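Local coordinates for capsule biosynthesis protein capD (Bacillus anthracis, PDB 3G9K) that cleaves the poly-gamma-D-glutamate capsule and, as a transpeptidase, joins it through an amide bond to meso-diaminopimelic acid of the peptidoglycan, at residues Asp68-Pro77 and Gly147-Arg157; Arg108-Glu119 and Leu135-Phe146. All coordinates share one frame; numbering follows the deposited sequence.

Contact 1: residues Asp68-Pro77 and Gly147-Arg157; sequences DGETIGIGSP and GGVQALIKDER
Ser76 OG accepts the backbone N-H of Gly148 at 3.0 Å (OG to N) and donates to the O of Pro77, a residue of the glutamate pocket, 2.8 Å from OG on a lone pair of that carbonyl. These two bonds lie at one end of an antiparallel pair, strands 70-75 and 150-155, neighbouring inner strands of the antiparallel sheet that this chain contributes to the Ntn-hydrolase fold. Regular backbone bonds run from Thr71-Lys154 to Gly75-Gln150. Ile72, Ile74, Ala151 and Ile153 share the face covered by helices 82-94 and 100-105. There Ile74 CG1, anti to the backbone N (chi1 -169°), meets Val149 CG1 at 3.8 Å, while Ile72 and Ile153 lie side by side. Glu70 runs extended past Ile153, its OE2 3.7 Å from Ile153 CG2; its carboxylate is held by Tyr93 and by Tyr231 of the other chain. On the other face, Thr71 OG1 donates to Glu156 OE2 at 2.7 Å, on the anti side of the carboxylate. The bend of Glu156 at chi2 (-88°) brings this oxygen back to the threonine. Beyond the strands, the guanidinium of Arg157 lies with one face toward Gly69 N, and Arg157 NE is 3.5 Å from Gly69 CA.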
loop_
_atom_site.group_PDB
_atom_site.type_symbol
_atom_site.label_atom_id
_atom_site.label_comp_id
_atom_site.label_asym_id
_atom_site.label_seq_id
_atom_site.Cartn_x
_atom_site.Cartn_y
_atom_site.Cartn_z
ATOM N N ASP B 68 5.249 20.524 14.244
ATOM C CA ASP B 68 4.469 21.055 15.337
ATOM C C ASP B 68 3.081 21.382 14.786
ATOM O O ASP B 68 2.945 22.055 13.768
ATOM C CB ASP B 68 5.115 22.319 15.938
ATOM C CG ASP B 68 6.464 22.045 16.615
ATOM O OD1 ASP B 68 6.905 20.866 16.697
ATOM O OD2 ASP B 68 7.110 23.033 17.067
ATOM N N GLY B 69 2.039 20.898 15.432
ATOM C CA GLY B 69 0.711 21.253 14.981
ATOM C C GLY B 69 0.073 20.334 13.932
ATOM O O GLY B 69 -1.128 20.427 13.714
ATOM N N GLU B 70 0.832 19.444 13.289
ATOM C CA GLU B 70 0.223 18.576 12.268
ATOM C C GLU B 70 0.917 17.227 12.071
ATOM O O GLU B 70 2.144 17.155 11.996
ATOM C CB GLU B 70 0.141 19.293 10.915
ATOM C CG GLU B 70 -0.742 18.540 9.914
ATOM C CD GLU B 70 -0.906 19.246 8.577
ATOM O OE1 GLU B 70 0.020 19.206 7.755
ATOM O OE2 GLU B 70 -1.967 19.830 8.343
ATOM N N THR B 71 0.113 16.171 11.950
ATOM C CA THR B 71 0.639 14.833 11.625
ATOM C C THR B 71 -0.108 14.293 10.442
ATOM O O THR B 71 -1.301 14.400 10.396
ATOM C CB THR B 71 0.544 13.908 12.845
ATOM O OG1 THR B 71 1.450 14.419 13.849
ATOM C CG2 THR B 71 0.903 12.438 12.496
ATOM N N ILE B 72 0.622 13.780 9.456
ATOM C CA ILE B 72 0.038 13.193 8.261
ATOM C C ILE B 72 0.552 11.769 8.064
ATOM O O ILE B 72 1.740 11.531 8.114
ATOM C CB ILE B 72 0.365 13.967 6.965
ATOM C CG1 ILE B 72 -0.082 15.414 7.040
ATOM C CG2 ILE B 72 -0.297 13.314 5.749
ATOM C CD1 ILE B 72 0.524 16.237 5.883
ATOM N N GLY B 73 -0.374 10.830 7.847
ATOM C CA GLY B 73 -0.028 9.451 7.408
ATOM C C GLY B 73 -0.596 9.274 6.007
ATOM O O GLY B 73 -1.730 9.646 5.753
ATOM N N ILE B 74 0.186 8.730 5.087
ATOM C CA ILE B 74 -0.205 8.728 3.683
ATOM C C ILE B 74 0.503 7.582 2.968
ATOM O O ILE B 74 1.624 7.169 3.335
ATOM C CB ILE B 74 0.051 10.129 2.983
ATOM C CG1 ILE B 74 -0.564 10.260 1.607
ATOM C CG2 ILE B 74 1.626 10.449 2.894
ATOM C CD1 ILE B 74 -0.694 11.681 1.105
ATOM N N GLY B 75 -0.146 7.100 1.911
ATOM C CA GLY B 75 0.450 6.116 1.026
ATOM C C GLY B 75 -0.481 5.798 -0.106
ATOM O O GLY B 75 -1.614 6.296 -0.141
ATOM N N SER B 76 -0.015 4.922 -1.001
ATOM C CA SER B 76 -0.775 4.548 -2.206
ATOM C C SER B 76 -0.298 3.254 -2.819
ATOM O O SER B 76 0.886 3.006 -2.830
ATOM C CB SER B 76 -0.630 5.622 -3.283
ATOM O OG SER B 76 -1.576 5.415 -4.351
ATOM N N PRO B 77 -1.214 2.484 -3.425
ATOM C CA PRO B 77 -0.829 1.498 -4.391
ATOM C C PRO B 77 -0.462 2.149 -5.748
ATOM O O PRO B 77 -0.448 3.384 -5.872
ATOM C CB PRO B 77 -2.082 0.640 -4.491
ATOM C CG PRO B 77 -3.175 1.619 -4.280
ATOM C CD PRO B 77 -2.672 2.510 -3.238
ATOM N N GLY B 147 -3.494 4.869 -9.101
ATOM C CA GLY B 147 -3.265 4.608 -7.664
ATOM C C GLY B 147 -4.504 4.625 -6.803
ATOM O O GLY B 147 -5.587 4.385 -7.278
ATOM N N GLY B 148 -4.321 4.946 -5.527
ATOM C CA GLY B 148 -5.384 4.848 -4.511
ATOM C C GLY B 148 -4.895 5.422 -3.206
ATOM O O GLY B 148 -4.648 4.657 -2.229
ATOM N N VAL B 149 -4.743 6.737 -3.187
ATOM C CA VAL B 149 -4.088 7.444 -2.069
ATOM C C VAL B 149 -5.049 7.451 -0.871
ATOM O O VAL B 149 -6.217 7.832 -0.998
ATOM C CB VAL B 149 -3.682 8.886 -2.444
ATOM C CG1 VAL B 149 -3.078 9.639 -1.216
ATOM C CG2 VAL B 149 -2.704 8.911 -3.673
ATOM N N GLN B 150 -4.549 7.019 0.280
ATOM C CA GLN B 150 -5.282 7.019 1.535
ATOM C C GLN B 150 -4.446 7.767 2.553
ATOM O O GLN B 150 -3.250 7.546 2.626
ATOM C CB GLN B 150 -5.478 5.594 2.038
ATOM C CG GLN B 150 -6.185 4.768 1.084
ATOM C CD GLN B 150 -7.680 5.048 1.013
ATOM O OE1 GLN B 150 -8.356 5.477 1.991
ATOM N NE2 GLN B 150 -8.210 4.787 -0.135
ATOM N N ALA B 151 -5.090 8.605 3.352
ATOM C CA ALA B 151 -4.373 9.463 4.297
ATOM C C ALA B 151 -5.247 9.784 5.537
ATOM O O ALA B 151 -6.496 9.731 5.479
ATOM C CB ALA B 151 -4.000 10.753 3.605
ATOM N N LEU B 152 -4.582 10.046 6.653
ATOM C CA LEU B 152 -5.199 10.742 7.804
ATOM C C LEU B 152 -4.321 11.922 8.153
ATOM O O LEU B 152 -3.117 11.886 7.947
ATOM C CB LEU B 152 -5.388 9.809 9.018
ATOM C CG LEU B 152 -6.350 8.641 8.879
ATOM C CD1 LEU B 152 -6.169 7.737 10.138
ATOM C CD2 LEU B 152 -7.830 9.045 8.716
ATOM N N ILE B 153 -4.948 12.973 8.654
ATOM C CA ILE B 153 -4.252 14.138 9.131
ATOM C C ILE B 153 -4.748 14.427 10.531
ATOM O O ILE B 153 -5.937 14.591 10.714
ATOM C CB ILE B 153 -4.582 15.371 8.279
ATOM C CG1 ILE B 153 -4.237 15.140 6.803
ATOM C CG2 ILE B 153 -3.857 16.633 8.822
ATOM C CD1 ILE B 153 -4.656 16.321 5.895
ATOM N N LYS B 154 -3.829 14.540 11.496
ATOM C CA LYS B 154 -4.179 15.001 12.833
ATOM C C LYS B 154 -3.746 16.452 13.013
ATOM O O LYS B 154 -2.589 16.772 12.804
ATOM C CB LYS B 154 -3.527 14.147 13.913
ATOM C CG LYS B 154 -3.848 14.632 15.326
ATOM C CD LYS B 154 -3.703 13.551 16.365
ATOM C CE LYS B 154 -4.184 14.070 17.722
ATOM N NZ LYS B 154 -3.670 13.222 18.822
ATOM N N ASP B 155 -4.684 17.309 13.370
ATOM C CA ASP B 155 -4.390 18.651 13.840
ATOM C C ASP B 155 -3.967 18.525 15.270
ATOM O O ASP B 155 -4.749 18.210 16.098
ATOM C CB ASP B 155 -5.627 19.535 13.770
ATOM C CG ASP B 155 -5.356 20.983 14.176
ATOM O OD1 ASP B 155 -4.544 21.227 15.049
ATOM O OD2 ASP B 155 -5.982 21.858 13.610
ATOM N N GLU B 156 -2.705 18.761 15.539
ATOM C CA GLU B 156 -2.193 18.441 16.826
ATOM C C GLU B 156 -2.493 19.567 17.814
ATOM O O GLU B 156 -2.437 19.364 18.993
ATOM C CB GLU B 156 -0.692 18.131 16.818
ATOM C CG GLU B 156 -0.228 16.963 16.000
ATOM C CD GLU B 156 -0.250 15.651 16.721
ATOM O OE1 GLU B 156 -0.595 15.605 17.884
ATOM O OE2 GLU B 156 0.029 14.636 16.093
ATOM N N ARG B 157 -2.802 20.742 17.334
ATOM C CA ARG B 157 -3.116 21.790 18.275
ATOM C C ARG B 157 -4.411 21.473 18.928
ATOM O O ARG B 157 -4.465 21.342 20.123
ATOM C CB ARG B 157 -3.234 23.133 17.592
ATOM C CG ARG B 157 -2.102 23.449 16.696
ATOM C CD ARG B 157 -1.041 24.264 17.363
ATOM N NE ARG B 157 0.122 24.391 16.507
ATOM C CZ ARG B 157 1.339 24.594 16.973
ATOM N NH1 ARG B 157 2.355 24.697 16.156
ATOM N NH2 ARG B 157 1.525 24.712 18.262
#

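Contact 2: residues Arg108-Glu119 and Leu135-Phe146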
loop_
_atom_site.group_PDB
_atom_site.type_symbol
_atom_site.label_atom_id
_atom_site.label_comp_id
_atom_site.label_asym_id
_atom_site.label_seq_id
_atom_site.Cartn_x
_atom_site.Cartn_y
_atom_site.Cartn_z
ATOM N N ARG B 108 -4.672 12.790 -12.710
ATOM C CA ARG B 108 -3.255 12.574 -12.527
ATOM C C ARG B 108 -2.529 12.309 -13.846
ATOM O O ARG B 108 -3.168 12.042 -14.877
ATOM C CB ARG B 108 -3.055 11.396 -11.582
ATOM C CG ARG B 108 -3.495 11.711 -10.159
ATOM C CD ARG B 108 -3.527 10.499 -9.274
ATOM N NE ARG B 108 -4.132 10.864 -7.998
ATOM C CZ ARG B 108 -4.581 10.004 -7.085
ATOM N NH1 ARG B 108 -4.394 8.703 -7.232
ATOM N NH2 ARG B 108 -5.189 10.486 -5.996
ATOM N N PHE B 109 -1.202 12.379 -13.771
ATOM C CA PHE B 109 -0.311 11.988 -14.870
ATOM C C PHE B 109 0.941 11.322 -14.329
ATOM O O PHE B 109 1.421 11.667 -13.243
ATOM C CB PHE B 109 0.105 13.217 -15.688
ATOM C CG PHE B 109 0.821 14.259 -14.881
ATOM C CD1 PHE B 109 0.112 15.289 -14.281
ATOM C CD2 PHE B 109 2.181 14.208 -14.708
ATOM C CE1 PHE B 109 0.759 16.246 -13.525
ATOM C CE2 PHE B 109 2.840 15.150 -13.948
ATOM C CZ PHE B 109 2.129 16.180 -13.359
ATOM N N THR B 110 1.486 10.394 -15.105
ATOM C CA THR B 110 2.779 9.772 -14.794
ATOM C C THR B 110 3.602 9.631 -16.075
ATOM O O THR B 110 3.064 9.729 -17.163
ATOM C CB THR B 110 2.615 8.357 -14.175
ATOM O OG1 THR B 110 2.026 7.474 -15.135
ATOM C CG2 THR B 110 1.721 8.413 -12.915
ATOM N N PHE B 111 4.889 9.355 -15.921
ATOM C CA PHE B 111 5.807 9.236 -17.050
ATOM C C PHE B 111 6.491 7.882 -17.083
ATOM O O PHE B 111 6.853 7.334 -16.046
ATOM C CB PHE B 111 6.832 10.345 -16.981
ATOM C CG PHE B 111 6.234 11.697 -17.154
ATOM C CD1 PHE B 111 5.836 12.441 -16.052
ATOM C CD2 PHE B 111 6.010 12.207 -18.418
ATOM C CE1 PHE B 111 5.266 13.686 -16.213
ATOM C CE2 PHE B 111 5.445 13.448 -18.576
ATOM C CZ PHE B 111 5.074 14.186 -17.461
ATOM N N GLU B 112 6.675 7.375 -18.280
ATOM C CA GLU B 112 7.329 6.121 -18.522
ATOM C C GLU B 112 8.216 6.363 -19.731
ATOM O O GLU B 112 7.736 6.628 -20.797
ATOM C CB GLU B 112 6.284 5.072 -18.793
ATOM C CG GLU B 112 6.751 3.849 -19.499
ATOM C CD GLU B 112 7.443 2.912 -18.580
ATOM O OE1 GLU B 112 8.590 3.188 -18.227
ATOM O OE2 GLU B 112 6.856 1.898 -18.192
ATOM N N LYS B 113 9.518 6.334 -19.535
ATOM C CA LYS B 113 10.408 6.755 -20.576
ATOM C C LYS B 113 9.892 8.040 -21.143
ATOM O O LYS B 113 9.583 8.946 -20.424
ATOM C CB LYS B 113 10.492 5.711 -21.682
ATOM C CG LYS B 113 11.482 4.605 -21.424
ATOM C CD LYS B 113 10.998 3.729 -20.292
ATOM C CE LYS B 113 11.624 2.340 -20.251
ATOM N NZ LYS B 113 10.979 1.555 -19.158
ATOM N N ASN B 114 9.778 8.108 -22.451
ATOM C CA ASN B 114 9.363 9.341 -23.096
ATOM C C ASN B 114 7.853 9.595 -23.177
ATOM O O ASN B 114 7.455 10.570 -23.707
ATOM C CB ASN B 114 9.995 9.429 -24.479
ATOM C CG ASN B 114 10.363 10.806 -24.848
ATOM O OD1 ASN B 114 10.959 11.535 -24.069
ATOM N ND2 ASN B 114 10.007 11.196 -26.063
ATOM N N THR B 115 7.027 8.727 -22.630
ATOM C CA THR B 115 5.561 8.875 -22.661
ATOM C C THR B 115 5.014 9.517 -21.378
ATOM O O THR B 115 5.493 9.247 -20.276
ATOM C CB THR B 115 4.832 7.505 -22.820
ATOM O OG1 THR B 115 5.347 6.787 -23.953
ATOM C CG2 THR B 115 3.321 7.706 -22.985
ATOM N N ALA B 116 3.999 10.355 -21.538
ATOM C CA ALA B 116 3.251 10.893 -20.416
ATOM C C ALA B 116 1.880 10.209 -20.424
ATOM O O ALA B 116 1.114 10.327 -21.377
ATOM C CB ALA B 116 3.122 12.395 -20.528
ATOM N N TYR B 117 1.607 9.432 -19.380
ATOM C CA TYR B 117 0.314 8.801 -19.226
ATOM C C TYR B 117 -0.572 9.779 -18.488
ATOM O O TYR B 117 -0.151 10.373 -17.516
ATOM C CB TYR B 117 0.423 7.488 -18.470
ATOM C CG TYR B 117 1.104 6.380 -19.251
ATOM C CD1 TYR B 117 0.573 5.907 -20.458
ATOM C CD2 TYR B 117 2.255 5.782 -18.768
ATOM C CE1 TYR B 117 1.192 4.869 -21.163
ATOM C CE2 TYR B 117 2.891 4.754 -19.470
ATOM C CZ TYR B 117 2.359 4.305 -20.661
ATOM O OH TYR B 117 3.006 3.280 -21.316
ATOM N N THR B 118 -1.795 9.940 -18.967
ATOM C CA THR B 118 -2.669 11.000 -18.516
ATOM C C THR B 118 -4.018 10.371 -18.210
ATOM O O THR B 118 -4.481 9.504 -18.933
ATOM C CB THR B 118 -2.807 12.106 -19.609
ATOM O OG1 THR B 118 -1.614 12.927 -19.628
ATOM C CG2 THR B 118 -3.977 12.942 -19.334
ATOM N N GLU B 119 -4.647 10.811 -17.128
ATOM C CA GLU B 119 -5.912 10.225 -16.696
ATOM C C GLU B 119 -7.106 10.760 -17.490
ATOM O O GLU B 119 -8.113 10.051 -17.657
ATOM C CB GLU B 119 -6.096 10.463 -15.195
ATOM C CG GLU B 119 -7.162 9.610 -14.548
ATOM C CD GLU B 119 -7.108 9.630 -13.009
ATOM O OE1 GLU B 119 -6.456 10.499 -12.427
ATOM O OE2 GLU B 119 -7.782 8.801 -12.380
ATOM N N LEU B 135 7.901 14.941 -25.075
ATOM C CA LEU B 135 7.137 13.843 -24.482
ATOM C C LEU B 135 5.917 13.599 -25.352
ATOM O O LEU B 135 5.300 14.554 -25.823
ATOM C CB LEU B 135 6.658 14.200 -23.061
ATOM C CG LEU B 135 7.645 14.470 -21.912
ATOM C CD1 LEU B 135 8.638 13.328 -21.739
ATOM C CD2 LEU B 135 8.359 15.799 -22.095
ATOM N N ASN B 136 5.560 12.338 -25.566
ATOM C CA ASN B 136 4.269 12.039 -26.187
ATOM C C ASN B 136 3.266 11.623 -25.113
ATOM O O ASN B 136 3.658 11.244 -24.014
ATOM C CB ASN B 136 4.382 11.022 -27.332
ATOM C CG ASN B 136 4.854 9.664 -26.882
ATOM O OD1 ASN B 136 4.045 8.756 -26.687
ATOM N ND2 ASN B 136 6.167 9.502 -26.742
ATOM N N VAL B 137 1.979 11.720 -25.432
ATOM C CA VAL B 137 0.922 11.663 -24.423
ATOM C C VAL B 137 -0.106 10.599 -24.766
ATOM O O VAL B 137 -0.539 10.502 -25.907
ATOM C CB VAL B 137 0.235 13.034 -24.285
ATOM C CG1 VAL B 137 -0.944 12.958 -23.346
ATOM C CG2 VAL B 137 1.239 14.078 -23.798
ATOM N N LYS B 138 -0.491 9.811 -23.767
ATOM C CA LYS B 138 -1.421 8.698 -23.950
ATOM C C LYS B 138 -2.342 8.580 -22.736
ATOM O O LYS B 138 -1.877 8.418 -21.612
ATOM C CB LYS B 138 -0.626 7.399 -24.149
ATOM C CG LYS B 138 -1.443 6.089 -24.137
ATOM C CD LYS B 138 -1.362 5.307 -25.457
ATOM C CE LYS B 138 -1.444 3.796 -25.227
ATOM N NZ LYS B 138 -1.656 3.030 -26.501
ATOM N N LYS B 139 -3.648 8.644 -22.984
ATOM C CA LYS B 139 -4.655 8.521 -21.937
ATOM C C LYS B 139 -4.854 7.068 -21.483
ATOM O O LYS B 139 -5.147 6.190 -22.295
ATOM C CB LYS B 139 -5.991 9.098 -22.417
ATOM C CG LYS B 139 -7.148 8.866 -21.470
ATOM C CD LYS B 139 -8.382 9.587 -21.939
ATOM C CE LYS B 139 -9.633 9.023 -21.270
ATOM N NZ LYS B 139 -10.816 9.921 -21.486
ATOM N N LYS B 140 -4.715 6.830 -20.179
ATOM C CA LYS B 140 -4.944 5.501 -19.594
ATOM C C LYS B 140 -6.369 5.366 -19.072
ATOM O O LYS B 140 -6.869 6.241 -18.362
ATOM C CB LYS B 140 -3.942 5.228 -18.472
ATOM C CG LYS B 140 -2.617 4.719 -18.948
ATOM C CD LYS B 140 -2.710 3.256 -19.294
ATOM C CE LYS B 140 -1.391 2.748 -19.846
ATOM N NZ LYS B 140 -1.441 1.269 -20.048
ATOM N N VAL B 141 -6.997 4.239 -19.394
ATOM C CA VAL B 141 -8.432 4.065 -19.202
ATOM C C VAL B 141 -8.789 3.355 -17.889
ATOM O O VAL B 141 -9.968 3.199 -17.564
ATOM C CB VAL B 141 -9.057 3.291 -20.392
ATOM C CG1 VAL B 141 -10.506 3.684 -20.571
ATOM C CG2 VAL B 141 -8.274 3.571 -21.690
ATOM N N SER B 142 -7.785 2.934 -17.127
ATOM C CA SER B 142 -8.021 2.273 -15.842
ATOM C C SER B 142 -7.792 3.283 -14.713
ATOM O O SER B 142 -6.673 3.793 -14.569
ATOM C CB SER B 142 -7.061 1.095 -15.683
ATOM O OG SER B 142 -7.356 0.378 -14.500
ATOM N N PRO B 143 -8.857 3.622 -13.946
ATOM C CA PRO B 143 -8.712 4.435 -12.722
ATOM C C PRO B 143 -7.644 3.901 -11.760
ATOM O O PRO B 143 -6.801 4.684 -11.288
ATOM C CB PRO B 143 -10.110 4.378 -12.094
ATOM C CG PRO B 143 -11.012 4.230 -13.243
ATOM C CD PRO B 143 -10.280 3.318 -14.202
ATOM N N ALA B 144 -7.650 2.581 -11.533
ATOM C CA ALA B 144 -6.662 1.932 -10.656
ATOM C C ALA B 144 -5.189 2.163 -11.080
ATOM O O ALA B 144 -4.276 2.113 -10.237
ATOM C CB ALA B 144 -6.969 0.428 -10.522
ATOM N N PHE B 145 -4.959 2.469 -12.362
ATOM C CA PHE B 145 -3.615 2.735 -12.865
ATOM C C PHE B 145 -2.953 3.895 -12.134
ATOM O O PHE B 145 -1.749 3.910 -11.943
ATOM C CB PHE B 145 -3.682 3.060 -14.368
ATOM C CG PHE B 145 -2.350 3.284 -14.995
ATOM C CD1 PHE B 145 -1.588 2.211 -15.429
ATOM C CD2 PHE B 145 -1.822 4.570 -15.113
ATOM C CE1 PHE B 145 -0.371 2.406 -15.979
ATOM C CE2 PHE B 145 -0.579 4.772 -15.662
ATOM C CZ PHE B 145 0.151 3.687 -16.104
ATOM N N PHE B 146 -3.736 4.898 -11.776
ATOM C CA PHE B 146 -3.183 6.103 -11.166
ATOM C C PHE B 146 -3.223 6.054 -9.643
ATOM O O PHE B 146 -3.032 7.072 -8.982
ATOM C CB PHE B 146 -3.883 7.333 -11.733
ATOM C CG PHE B 146 -3.521 7.591 -13.176
ATOM C CD1 PHE B 146 -2.340 8.214 -13.494
ATOM C CD2 PHE B 146 -4.334 7.166 -14.192
ATOM C CE1 PHE B 146 -1.994 8.430 -14.813
ATOM C CE2 PHE B 146 -3.992 7.400 -15.527
ATOM C CZ PHE B 146 -2.822 8.015 -15.820
#
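Strands 115-118 and 136-139 run parallel, 28° apart in direction, with Thr115, Ala116, Tyr117 and Thr118 paired to Asn136, Val137, Lys138 and Lys139. They are the two strands of a beta-alpha-beta crossover through helix 124-131; strand 109-112, joined to 115-118 by a type II' turn, completes a small mixed sheet. Beyond the second strand the chain bends back, and Phe146 packs against the open end of the hairpin, between Arg108 and Glu119. One face of its ring receives Glu119 CB in a CH-pi contact, 4.0 Å from CB to the ring centroid. Phe145 CD2 lies over the centre of the opposite face, and Phe146 CZ lies 3.6 Å from Thr118 C. Glu119 is fixed at both carboxylate oxygens: OE1 accepts Arg108 N on its anti lone pair, and OE2 forms a salt bridge with Arg168. The extended chain of Arg108 slides past Phe146 and brings NH1 within 2.8 Å of Phe146 O, which lies near the guanidinium plane. Phe145 turns its edge to the face of Tyr117, with centroids 5.6 Å apart and planes at 74°. Lys140, bent at chi2 (-78°), runs alongside the tyrosine, its CE 3.6 Å from Tyr117 CE1. On the other side of the sheet, Ala116 CB touches Val137 CG2 at 4.1 Å. Next to them, Thr118 OG1 is buried without a polar partner and sits 3.8 Å from Val137 CG1.

The two contacts are continuous at Phe146-Gly147, although their centres lie 25 Å apart. Arg108 of contact 2 reaches contact 1, with its NH2 3.7 Å from Val149 CG2. Asp166 ties them further, pairing with Arg108 NH1 and accepting Val149 N. Both contacts end beside the substrate site. In contact 1, the side chain of Pro77 is about 4 Å from those of the nucleophile Thr1 and of Arg169, and about 4 Å from a bound glutamate; Gly147 O accepts from Arg169 NE. In contact 2, the side chain of Phe145 is about 6 Å from a bound glutamate and makes a cation-pi contact with Arg81, another poly-gamma-D-glutamate-binding residue.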